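Local coordinates for protein ABC transporter (Caldanaerobius, PDB 4G68) that probably captures xylan-derived sugars outside the cell and delivers them to an ABC transporter, as the extracellular solute-binding component of the system, at residues N45-E50 and T54-I59; P68-V73 and A335-K340. All coordinates share one frame; numbering follows the deposited sequence.

Interaction 1 (N45-E50 and T54-I59); sequences NLFTGE and TKVKEI
The Phe-47 ring carries Leu-46 CD1 over the centre of one face, 4.3 Å above the plane, while Val-56 CG2 approaches it obliquely and touches Phe-47 CB at 4.0 Å. This is the first turn out of the sheet in a beta-alpha-beta crossover: strand 40-45 ends, the chain loops round, and helix 52-66 runs back over it before strand 71-76 joins the sheet parallel to strand 40-45. Gln-100 also touches Phe-47, and Leu-346 and Met-349 of helix 332-353 touch Val-56. The two methyls of Val-56 divide the work. Val-56 CG1, anti to the backbone N (chi1 175°), faces Asn-45 ND2 at 4.0 Å, and the two side chains come from opposite directions. Asn-45 also shapes the loop: its OD1 takes Phe-47 N at 3.1 Å on an in-plane lone pair, closing an Asx turn, and ND2 binds Glu-74 OE1. A leucine here would probably cost Phe-47 N its Asx-turn acceptor and Glu-74 OE1 the bond from ND2, and so loosen the loop after the strand. Phe-47 itself is the centre of an inverse gamma turn. At the exposed end of the contact, Glu-50 crosses Thr-54 at about a right angle, its chain bent at chi2 (-65°) to bring the carboxylate to the opening turn of the helix, whose N-terminal end would be expected to favour a negative charge. Glu-50 OE1 takes a weak bond from Thr-54 N at 3.4 Å; Thr-54 OG1 donates to the same Glu-50 OE1 at 2.6 Å, on its syn side and 32° out of the carboxylate plane.

Interaction 2 (P68-V73 and A335-K340); sequences PNVQIV and AVRAAK
Ile-72 and Val-70 meet Ala-338 and Arg-337 in a small, mostly apolar helix-on-sheet contact near the start of strand 71-76, against helix 332-353. The buried part is a single methyl-to-methyl touch: Ile-72 CD1 reaches Ala-338 CB at 3.9 Å. Ile-72 gets there with an outstretched branch, CD1 anti along the chain (chi2 167°); with alanine as the partner, the CA atoms of Ile-72 and Ala-338 are 8.3 Å apart. Trp-63 of helix 52-66 packs against both of these residues, and Leu-41 and Phe-43 of the neighbouring strand 40-45 add to the same apolar layer. The arrangement is consistent with the alpha/beta lobe of a periplasmic-binding-protein fold; here helix 332-353, from much later in the chain, packs on strands near its start, with 261 residues between the two segments. Toward the surface the character changes. Arg-337 runs out extended and then bends at chi3 (60°), and its guanidinium lies edge-on to Val-70, with Arg-337 NH2 4.0 Å from Val-70 CG2 near the plane of the group. That is plain van der Waals contact; the strongest polar partner of the arginine is Asn-67, whose OD1 accepts from Arg-337 NH1. Trp-63 touches this arginine as well, and Trp-63 NE1 donates to Val-70 O.

In the fold
Interaction 1 closes before interaction 2 opens along the chain, and both lie on the same side of the molecule's centre, their own centres 17 Å apart and their nearest atoms about 7 Å. Helix 52-66 ties them together: it supplies the 54-59 segment and, near its far end, Trp-63, which packs on interaction 2; the chain then runs on into strand 71-76. Helix 332-353 is shared too: its 335-340 part forms interaction 2 and its later residues reach helix 52-66. Interaction 1 packs the loop after strand 40-45 on helix 52-66, a local contact; interaction 2 brings the late helix 332-353 onto the start of strand 71-76, in one lobe of the probable binding protein.

Interaction 1 (N45-E50 and T54-I59)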
loop_
_atom_site.group_PDB
_atom_site.type_symbol
_atom_site.label_atom_id
_atom_site.label_comp_id
_atom_site.label_asym_id
_atom_site.label_seq_id
_atom_site.Cartn_x
_atom_site.Cartn_y
_atom_site.Cartn_z
ATOM N N ASN C 45 11.343 9.826 -5.581
ATOM C CA ASN C 45 10.391 8.690 -5.520
ATOM C C ASN C 45 11.025 7.477 -4.822
ATOM O O ASN C 45 12.224 7.516 -4.462
ATOM C CB ASN C 45 9.840 8.341 -6.918
ATOM C CG ASN C 45 10.914 7.814 -7.847
ATOM O OD1 ASN C 45 11.264 6.625 -7.790
ATOM N ND2 ASN C 45 11.465 8.691 -8.680
ATOM N N LEU C 46 10.230 6.422 -4.618
ATOM C CA LEU C 46 10.702 5.252 -3.868
ATOM C C LEU C 46 10.809 3.962 -4.706
ATOM O O LEU C 46 11.010 2.857 -4.140
ATOM C CB LEU C 46 9.857 5.009 -2.624
ATOM C CG LEU C 46 8.363 4.703 -2.785
ATOM C CD1 LEU C 46 8.048 3.656 -3.855
ATOM C CD2 LEU C 46 7.759 4.262 -1.453
ATOM N N PHE C 47 10.703 4.096 -6.039
ATOM C CA PHE C 47 10.789 2.929 -6.952
ATOM C C PHE C 47 12.190 2.316 -7.138
ATOM O O PHE C 47 12.866 2.483 -8.177
ATOM C CB PHE C 47 10.128 3.229 -8.293
ATOM C CG PHE C 47 8.644 3.385 -8.197
ATOM C CD1 PHE C 47 7.814 2.278 -8.043
ATOM C CD2 PHE C 47 8.068 4.651 -8.254
ATOM C CE1 PHE C 47 6.431 2.445 -7.954
ATOM C CE2 PHE C 47 6.695 4.819 -8.143
ATOM C CZ PHE C 47 5.870 3.708 -8.003
ATOM N N THR C 48 12.580 1.541 -6.137
ATOM C CA THR C 48 13.958 1.078 -5.997
ATOM C C THR C 48 14.238 -0.278 -6.652
ATOM O O THR C 48 15.348 -0.523 -7.138
ATOM C CB THR C 48 14.326 1.036 -4.512
ATOM O OG1 THR C 48 15.612 0.458 -4.356
ATOM C CG2 THR C 48 13.313 0.245 -3.706
ATOM N N GLY C 49 13.232 -1.158 -6.653
ATOM C CA GLY C 49 13.400 -2.525 -7.178
ATOM C C GLY C 49 13.201 -2.604 -8.680
ATOM O O GLY C 49 12.597 -1.706 -9.293
ATOM N N GLU C 50 13.684 -3.691 -9.278
ATOM C CA GLU C 50 13.569 -3.880 -10.735
ATOM C C GLU C 50 12.292 -4.654 -11.108
ATOM O O GLU C 50 11.862 -5.535 -10.369
ATOM C CB GLU C 50 14.810 -4.595 -11.297
ATOM C CG GLU C 50 16.146 -3.894 -11.051
ATOM C CD GLU C 50 16.258 -2.564 -11.759
ATOM O OE1 GLU C 50 15.483 -2.300 -12.722
ATOM O OE2 GLU C 50 17.142 -1.782 -11.332
ATOM N N THR C 54 14.399 0.809 -13.486
ATOM C CA THR C 54 14.796 0.945 -14.913
ATOM C C THR C 54 13.699 1.655 -15.700
ATOM O O THR C 54 13.975 2.547 -16.510
ATOM C CB THR C 54 15.066 -0.447 -15.563
ATOM O OG1 THR C 54 16.162 -1.101 -14.889
ATOM C CG2 THR C 54 15.371 -0.349 -17.082
ATOM N N LYS C 55 12.448 1.252 -15.458
ATOM C CA LYS C 55 11.314 1.908 -16.116
ATOM C C LYS C 55 11.148 3.405 -15.827
ATOM O O LYS C 55 10.813 4.203 -16.742
ATOM C CB LYS C 55 10.029 1.141 -15.814
ATOM C CG LYS C 55 10.119 -0.289 -16.319
ATOM C CD LYS C 55 9.999 -0.334 -17.823
ATOM C CE LYS C 55 8.539 -0.356 -18.166
ATOM N NZ LYS C 55 8.406 -0.197 -19.626
ATOM N N VAL C 56 11.385 3.767 -14.569
ATOM C CA VAL C 56 11.187 5.145 -14.132
ATOM C C VAL C 56 12.273 6.013 -14.752
ATOM O O VAL C 56 11.975 7.108 -15.267
ATOM C CB VAL C 56 11.175 5.272 -12.587
ATOM C CG1 VAL C 56 11.089 6.740 -12.150
ATOM C CG2 VAL C 56 9.962 4.540 -12.057
ATOM N N LYS C 57 13.498 5.489 -14.757
ATOM C CA LYS C 57 14.622 6.172 -15.422
ATOM C C LYS C 57 14.309 6.484 -16.882
ATOM O O LYS C 57 14.613 7.597 -17.371
ATOM C CB LYS C 57 15.933 5.364 -15.325
ATOM C CG LYS C 57 17.162 6.146 -15.798
ATOM C CD LYS C 57 17.384 7.350 -14.891
ATOM C CE LYS C 57 18.218 8.467 -15.503
ATOM N NZ LYS C 57 19.315 8.033 -16.424
ATOM N N GLU C 58 13.714 5.495 -17.567
ATOM C CA GLU C 58 13.347 5.598 -18.974
ATOM C C GLU C 58 12.307 6.706 -19.181
ATOM O O GLU C 58 12.459 7.540 -20.057
ATOM C CB GLU C 58 12.806 4.257 -19.499
ATOM C CG GLU C 58 13.849 3.129 -19.503
ATOM C CD GLU C 58 13.314 1.795 -20.025
ATOM O OE1 GLU C 58 12.076 1.598 -20.109
ATOM O OE2 GLU C 58 14.139 0.924 -20.358
ATOM N N ILE C 59 11.251 6.687 -18.377
ATOM C CA ILE C 59 10.255 7.733 -18.367
ATOM C C ILE C 59 10.899 9.113 -18.221
ATOM O O ILE C 59 10.606 10.000 -19.022
ATOM C CB ILE C 59 9.213 7.553 -17.239
ATOM C CG1 ILE C 59 8.361 6.308 -17.475
ATOM C CG2 ILE C 59 8.305 8.773 -17.202
ATOM C CD1 ILE C 59 7.581 5.855 -16.259
#

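Interaction 2 (P68-V73 and A335-K340)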
loop_
_atom_site.group_PDB
_atom_site.type_symbol
_atom_site.label_atom_id
_atom_site.label_comp_id
_atom_site.label_asym_id
_atom_site.label_seq_id
_atom_site.Cartn_x
_atom_site.Cartn_y
_atom_site.Cartn_z
ATOM N N PRO C 68 14.086 19.936 -23.709
ATOM C CA PRO C 68 15.502 20.286 -23.536
ATOM C C PRO C 68 15.744 21.388 -22.499
ATOM O O PRO C 68 16.752 21.362 -21.796
ATOM C CB PRO C 68 15.972 20.719 -24.940
ATOM C CG PRO C 68 14.801 20.648 -25.843
ATOM C CD PRO C 68 13.607 20.144 -25.100
ATOM N N ASN C 69 14.810 22.318 -22.375
ATOM C CA ASN C 69 14.960 23.433 -21.425
ATOM C C ASN C 69 14.455 23.150 -20.023
ATOM O O ASN C 69 14.858 23.814 -19.068
ATOM C CB ASN C 69 14.337 24.704 -21.993
ATOM C CG ASN C 69 15.231 25.364 -23.014
ATOM O OD1 ASN C 69 16.298 24.870 -23.320
ATOM N ND2 ASN C 69 14.796 26.494 -23.536
ATOM N N VAL C 70 13.592 22.141 -19.895
ATOM C CA VAL C 70 13.145 21.715 -18.579
ATOM C C VAL C 70 13.610 20.272 -18.333
ATOM O O VAL C 70 12.934 19.310 -18.713
ATOM C CB VAL C 70 11.617 21.839 -18.441
ATOM C CG1 VAL C 70 11.203 21.625 -16.994
ATOM C CG2 VAL C 70 11.145 23.198 -18.947
ATOM N N GLN C 71 14.775 20.122 -17.720
ATOM C CA GLN C 71 15.269 18.786 -17.379
ATOM C C GLN C 71 14.748 18.350 -16.007
ATOM O O GLN C 71 14.443 19.179 -15.157
ATOM C CB GLN C 71 16.797 18.773 -17.413
ATOM C CG GLN C 71 17.346 19.154 -18.784
ATOM C CD GLN C 71 17.064 18.094 -19.838
ATOM O OE1 GLN C 71 16.225 18.284 -20.725
ATOM N NE2 GLN C 71 17.741 16.962 -19.728
ATOM N N ILE C 72 14.617 17.037 -15.824
ATOM C CA ILE C 72 14.347 16.449 -14.508
ATOM C C ILE C 72 15.529 15.592 -14.085
ATOM O O ILE C 72 16.114 14.874 -14.916
ATOM C CB ILE C 72 13.083 15.551 -14.566
ATOM C CG1 ILE C 72 11.858 16.351 -15.056
ATOM C CG2 ILE C 72 12.837 14.829 -13.233
ATOM C CD1 ILE C 72 10.649 15.510 -15.443
ATOM N N VAL C 73 15.865 15.664 -12.798
ATOM C CA VAL C 73 16.864 14.787 -12.193
ATOM C C VAL C 73 16.163 14.148 -11.005
ATOM O O VAL C 73 15.452 14.828 -10.276
ATOM C CB VAL C 73 18.135 15.573 -11.757
ATOM C CG1 VAL C 73 19.060 14.707 -10.907
ATOM C CG2 VAL C 73 18.860 16.175 -12.978
ATOM N N ALA C 335 7.081 22.556 -12.985
ATOM C CA ALA C 335 6.919 21.442 -12.028
ATOM C C ALA C 335 5.544 20.732 -12.066
ATOM O O ALA C 335 5.473 19.476 -11.967
ATOM C CB ALA C 335 7.242 21.899 -10.610
ATOM N N VAL C 336 4.462 21.507 -12.215
ATOM C CA VAL C 336 3.108 20.923 -12.379
ATOM C C VAL C 336 3.015 20.205 -13.735
ATOM O O VAL C 336 2.405 19.139 -13.799
ATOM C CB VAL C 336 1.975 21.992 -12.242
ATOM C CG1 VAL C 336 0.580 21.372 -12.499
ATOM C CG2 VAL C 336 1.983 22.607 -10.861
ATOM N N ARG C 337 3.645 20.758 -14.800
ATOM C CA ARG C 337 3.536 20.148 -16.121
ATOM C C ARG C 337 4.205 18.792 -16.133
ATOM O O ARG C 337 3.603 17.774 -16.590
ATOM C CB ARG C 337 4.087 21.020 -17.256
ATOM C CG ARG C 337 3.792 20.454 -18.646
ATOM C CD ARG C 337 4.072 21.476 -19.754
ATOM N NE ARG C 337 5.475 21.887 -19.729
ATOM C CZ ARG C 337 6.433 21.346 -20.477
ATOM N NH1 ARG C 337 6.129 20.372 -21.328
ATOM N NH2 ARG C 337 7.671 21.796 -20.374
ATOM N N ALA C 338 5.433 18.778 -15.614
ATOM C CA ALA C 338 6.137 17.543 -15.402
ATOM C C ALA C 338 5.419 16.572 -14.523
ATOM O O ALA C 338 5.401 15.403 -14.844
ATOM C CB ALA C 338 7.524 17.820 -14.830
ATOM N N ALA C 339 4.917 17.027 -13.364
ATOM C CA ALA C 339 4.209 16.133 -12.435
ATOM C C ALA C 339 3.050 15.459 -13.196
ATOM O O ALA C 339 2.943 14.208 -13.172
ATOM C CB ALA C 339 3.688 16.870 -11.200
ATOM N N LYS C 340 2.232 16.259 -13.897
ATOM C CA LYS C 340 1.158 15.681 -14.740
ATOM C C LYS C 340 1.592 14.563 -15.680
ATOM O O LYS C 340 0.904 13.515 -15.793
ATOM C CB LYS C 340 0.511 16.757 -15.569
ATOM C CG LYS C 340 -0.451 17.590 -14.782
ATOM C CD LYS C 340 -1.186 18.549 -15.703
ATOM C CE LYS C 340 -1.331 19.918 -15.104
ATOM N NZ LYS C 340 -2.189 20.789 -15.962
#